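Local coordinates for beta-glucuronidase (uncultured Clostridium sp., PDB 6U7J), which hydrolyses beta-glucuronides as a gut microbial glycoside hydrolase, an activity that can reactivate estrogens from their glucuronide conjugates, at residues G547-A559 against N568-K580. Sequence-based numbering, arbitrary orientation.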
# COMPACT_ATOMS: atom_id res chain seq x y z
N GLY B 547 17.00 -29.19 -9.80
CA GLY B 547 16.90 -27.75 -9.70
C GLY B 547 15.51 -27.29 -9.31
O GLY B 547 14.51 -28.02 -9.46
N GLU B 548 15.46 -26.05 -8.83
CA GLU B 548 14.21 -25.39 -8.47
C GLU B 548 14.27 -23.95 -8.95
O GLU B 548 15.20 -23.21 -8.63
CB GLU B 548 13.97 -25.45 -6.94
CG GLU B 548 14.97 -24.66 -6.10
CD GLU B 548 14.98 -25.10 -4.62
OE1 GLU B 548 15.05 -26.32 -4.37
OE2 GLU B 548 14.91 -24.21 -3.73
N HIS B 549 13.28 -23.56 -9.74
CA HIS B 549 13.19 -22.19 -10.22
C HIS B 549 11.85 -21.65 -9.76
O HIS B 549 10.80 -22.14 -10.19
CB HIS B 549 13.35 -22.10 -11.74
CG HIS B 549 14.77 -21.94 -12.19
ND1 HIS B 549 15.11 -21.56 -13.47
CD2 HIS B 549 15.94 -22.12 -11.54
CE1 HIS B 549 16.42 -21.50 -13.58
NE2 HIS B 549 16.96 -21.83 -12.42
N ILE B 550 11.90 -20.69 -8.83
CA ILE B 550 10.69 -20.03 -8.36
C ILE B 550 10.16 -19.16 -9.49
O ILE B 550 10.94 -18.57 -10.25
CB ILE B 550 11.00 -19.20 -7.10
CG1 ILE B 550 11.33 -20.13 -5.93
CG2 ILE B 550 9.82 -18.31 -6.73
CD1 ILE B 550 12.03 -19.41 -4.78
N TRP B 551 8.85 -19.11 -9.66
CA TRP B 551 8.33 -18.30 -10.74
C TRP B 551 8.10 -16.87 -10.30
O TRP B 551 7.46 -16.60 -9.27
CB TRP B 551 7.04 -18.82 -11.37
CG TRP B 551 6.56 -17.82 -12.43
CD1 TRP B 551 5.39 -17.12 -12.44
CD2 TRP B 551 7.29 -17.39 -13.61
NE1 TRP B 551 5.32 -16.31 -13.55
CE2 TRP B 551 6.46 -16.46 -14.29
CE3 TRP B 551 8.52 -17.73 -14.17
CZ2 TRP B 551 6.84 -15.86 -15.49
CZ3 TRP B 551 8.91 -17.12 -15.37
CH2 TRP B 551 8.07 -16.20 -16.02
N ALA B 552 8.60 -15.98 -11.15
CA ALA B 552 8.65 -14.54 -11.04
C ALA B 552 9.77 -14.19 -10.08
O ALA B 552 9.65 -14.28 -8.85
CB ALA B 552 7.30 -13.97 -10.66
N PHE B 553 10.92 -13.91 -10.70
CA PHE B 553 11.94 -13.07 -10.09
C PHE B 553 11.32 -11.78 -9.57
O PHE B 553 11.50 -11.41 -8.41
CB PHE B 553 13.04 -12.80 -11.12
CG PHE B 553 14.11 -11.89 -10.64
CD1 PHE B 553 14.17 -10.57 -11.09
CD2 PHE B 553 15.06 -12.34 -9.73
CE1 PHE B 553 15.16 -9.72 -10.63
CE2 PHE B 553 16.06 -11.49 -9.26
CZ PHE B 553 16.11 -10.18 -9.72
N ALA B 554 10.57 -11.09 -10.43
CA ALA B 554 9.99 -9.78 -10.13
C ALA B 554 8.58 -9.68 -10.70
O ALA B 554 8.29 -10.25 -11.76
CB ALA B 554 10.84 -8.63 -10.69
N ASP B 555 7.71 -8.97 -9.99
CA ASP B 555 6.41 -8.61 -10.52
C ASP B 555 6.58 -8.03 -11.92
O ASP B 555 7.51 -7.26 -12.17
CB ASP B 555 5.72 -7.58 -9.58
CG ASP B 555 5.43 -8.15 -8.16
OD1 ASP B 555 5.44 -9.38 -7.97
OD2 ASP B 555 5.18 -7.36 -7.22
N PHE B 556 5.72 -8.43 -12.86
CA PHE B 556 5.83 -8.00 -14.25
C PHE B 556 4.44 -7.80 -14.84
O PHE B 556 3.43 -8.26 -14.29
CB PHE B 556 6.61 -9.01 -15.11
CG PHE B 556 5.96 -10.36 -15.19
CD1 PHE B 556 5.06 -10.65 -16.22
CD2 PHE B 556 6.28 -11.35 -14.25
CE1 PHE B 556 4.46 -11.91 -16.29
CE2 PHE B 556 5.68 -12.62 -14.33
CZ PHE B 556 4.78 -12.90 -15.34
N MET B 557 4.38 -7.12 -15.98
CA MET B 557 3.09 -6.74 -16.55
C MET B 557 2.51 -7.87 -17.37
O MET B 557 3.24 -8.64 -18.00
CB MET B 557 3.21 -5.48 -17.42
CG MET B 557 2.65 -4.22 -16.76
SD MET B 557 0.90 -4.28 -16.29
CE MET B 557 0.09 -4.14 -17.87
N THR B 558 1.18 -7.96 -17.38
CA THR B 558 0.44 -8.95 -18.14
C THR B 558 -0.68 -8.27 -18.91
O THR B 558 -1.09 -7.14 -18.59
CB THR B 558 -0.20 -10.03 -17.26
OG1 THR B 558 -1.26 -9.43 -16.50
CG2 THR B 558 0.81 -10.66 -16.31
N ALA B 559 -1.21 -8.97 -19.91
CA ALA B 559 -2.49 -8.57 -20.48
C ALA B 559 -3.53 -8.48 -19.36
O ALA B 559 -3.44 -9.18 -18.34
CB ALA B 559 -2.91 -9.56 -21.56
N ASN B 568 1.29 -9.55 -13.06
CA ASN B 568 1.60 -10.77 -12.33
C ASN B 568 2.36 -10.40 -11.06
O ASN B 568 3.40 -9.74 -11.13
CB ASN B 568 2.41 -11.74 -13.19
CG ASN B 568 2.59 -13.09 -12.54
OD1 ASN B 568 3.04 -13.18 -11.39
ND2 ASN B 568 2.24 -14.15 -13.25
N LYS B 569 1.83 -10.83 -9.91
CA LYS B 569 2.38 -10.47 -8.61
C LYS B 569 3.10 -11.64 -7.95
O LYS B 569 3.35 -11.61 -6.73
CB LYS B 569 1.27 -9.94 -7.70
CG LYS B 569 0.79 -8.52 -8.03
CD LYS B 569 1.98 -7.57 -8.17
CE LYS B 569 1.55 -6.12 -8.06
NZ LYS B 569 1.25 -5.57 -9.40
N LYS B 570 3.46 -12.68 -8.72
CA LYS B 570 4.22 -13.80 -8.15
C LYS B 570 5.69 -13.47 -7.94
O LYS B 570 6.44 -14.34 -7.48
CB LYS B 570 4.11 -15.05 -9.03
CG LYS B 570 2.69 -15.55 -9.27
CD LYS B 570 2.70 -17.01 -9.70
CE LYS B 570 1.29 -17.55 -9.82
NZ LYS B 570 0.51 -16.72 -10.78
N GLY B 571 6.13 -12.26 -8.28
CA GLY B 571 7.50 -11.86 -8.01
C GLY B 571 7.95 -12.09 -6.58
O GLY B 571 7.18 -11.86 -5.63
N ILE B 572 9.17 -12.59 -6.42
CA ILE B 572 9.84 -12.59 -5.12
C ILE B 572 10.31 -11.18 -4.80
O ILE B 572 10.39 -10.79 -3.63
CB ILE B 572 11.00 -13.61 -5.12
CG1 ILE B 572 10.48 -15.05 -4.98
CG2 ILE B 572 11.98 -13.38 -4.01
CD1 ILE B 572 9.34 -15.20 -3.96
N PHE B 573 10.61 -10.40 -5.83
CA PHE B 573 10.90 -8.98 -5.72
C PHE B 573 9.78 -8.16 -6.37
O PHE B 573 9.03 -8.65 -7.23
CB PHE B 573 12.25 -8.65 -6.38
CG PHE B 573 13.42 -9.35 -5.74
CD1 PHE B 573 14.06 -8.80 -4.64
CD2 PHE B 573 13.89 -10.55 -6.26
CE1 PHE B 573 15.15 -9.44 -4.05
CE2 PHE B 573 14.99 -11.20 -5.69
CZ PHE B 573 15.62 -10.65 -4.57
N THR B 574 9.65 -6.91 -5.95
CA THR B 574 8.68 -6.04 -6.62
C THR B 574 9.18 -5.69 -8.01
O THR B 574 10.33 -5.99 -8.39
CB THR B 574 8.44 -4.78 -5.81
OG1 THR B 574 9.64 -3.99 -5.82
CG2 THR B 574 8.05 -5.13 -4.34
N ARG B 575 8.32 -5.02 -8.80
CA ARG B 575 8.76 -4.58 -10.12
C ARG B 575 9.92 -3.61 -9.99
O ARG B 575 10.76 -3.52 -10.89
CB ARG B 575 7.60 -3.93 -10.90
CG ARG B 575 7.84 -3.83 -12.42
CD ARG B 575 6.54 -3.57 -13.15
NE ARG B 575 6.59 -3.80 -14.60
CZ ARG B 575 5.96 -3.05 -15.50
NH1 ARG B 575 5.26 -1.99 -15.11
NH2 ARG B 575 6.05 -3.36 -16.79
N GLU B 576 10.00 -2.92 -8.86
CA GLU B 576 11.06 -1.96 -8.60
C GLU B 576 12.25 -2.59 -7.86
O GLU B 576 13.08 -1.87 -7.31
CB GLU B 576 10.49 -0.77 -7.84
CG GLU B 576 9.39 -0.01 -8.64
CD GLU B 576 8.03 -0.71 -8.59
OE1 GLU B 576 7.75 -1.46 -7.62
OE2 GLU B 576 7.23 -0.51 -9.53
N ARG B 577 12.33 -3.92 -7.84
CA ARG B 577 13.52 -4.66 -7.41
C ARG B 577 13.76 -4.51 -5.90
O ARG B 577 14.89 -4.34 -5.45
CB ARG B 577 14.78 -4.25 -8.19
CG ARG B 577 14.76 -4.45 -9.74
CD ARG B 577 13.69 -5.37 -10.29
NE ARG B 577 14.04 -5.92 -11.61
CZ ARG B 577 13.18 -6.04 -12.63
NH1 ARG B 577 11.90 -5.64 -12.53
NH2 ARG B 577 13.61 -6.56 -13.77
N GLN B 578 12.69 -4.60 -5.11
CA GLN B 578 12.82 -4.69 -3.67
C GLN B 578 12.15 -5.98 -3.18
O GLN B 578 11.10 -6.37 -3.70
CB GLN B 578 12.19 -3.47 -2.96
CG GLN B 578 12.74 -2.10 -3.42
CD GLN B 578 14.24 -1.94 -3.17
OE1 GLN B 578 14.86 -2.71 -2.43
NE2 GLN B 578 14.83 -0.93 -3.81
N PRO B 579 12.73 -6.64 -2.17
CA PRO B 579 12.23 -7.96 -1.75
C PRO B 579 10.95 -7.91 -0.92
O PRO B 579 10.78 -7.03 -0.08
CB PRO B 579 13.38 -8.49 -0.89
CG PRO B 579 13.90 -7.24 -0.23
CD PRO B 579 13.86 -6.19 -1.34
N LYS B 580 10.07 -8.89 -1.14
CA LYS B 580 9.02 -9.21 -0.19
C LYS B 580 9.58 -10.16 0.87
O LYS B 580 10.73 -10.60 0.77
CB LYS B 580 7.81 -9.80 -0.93
CG LYS B 580 7.53 -9.11 -2.29
CD LYS B 580 6.29 -9.68 -3.02
CE LYS B 580 6.17 -9.08 -4.42
NZ LYS B 580 5.10 -9.72 -5.25
O HOH W 1 9.75 -7.00 -13.84
O HOH W 2 5.47 -4.72 -8.10
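Lys580 NZ is gripped by several acceptors: it forms a salt bridge to Asp555 OD1 at 2.8 Å, on that oxygen's syn lone pair, adds a weak bond to OD2, and also donates to the carbonyls of Gly571 and, beyond the two segments, Thr511. The extended lysine chain and the aspartate come from opposite directions. With CG anti to its carbonyl carbon (chi1 -63°), Asp555 points its carboxylate into the loop 568-580, where Lys569 CD lies 3.3 Å from OD2 and a water links OD2 to Arg575 N. The buried carboxylate probably stays ionised beside the ammonium group. Around it the backbones are stitched together: Ile572 N and Phe573 N donate to the carbonyls of Ala552 and Phe553, Asp555 N returns a bond to Phe573 O, and Phe556 and Asn568 form an antiparallel hydrogen-bonded pair (Asn568 N to Phe556 O, 2.8 Å). Asn568 lays CB over the Phe556 ring, 3.6 Å from its centroid, as a CH-pi contact; its OD1 accepts from Lys570 N, two residues on, in an Asx turn, and ND2 reaches Asp177. Lys570 CD and Asn568 ND2 lie in plane at the Trp551 ring edge (CD to Trp551 CD1, 3.8 Å), while Lys570 NZ pairs with Asp510. The rings of Phe553 and Phe573 meet obliquely, planes 47° apart, near helix 319-332. Met557 CG covers a face of the Arg575 guanidinium, salt-bridged to Asp309 and Asp311. In this TIM-barrel beta-alpha loop, Asn568 and Lys570 match the Asn-x-Lys motif that in beta-glucuronidases recognises the sugar carboxylate, so it probably borders the active site.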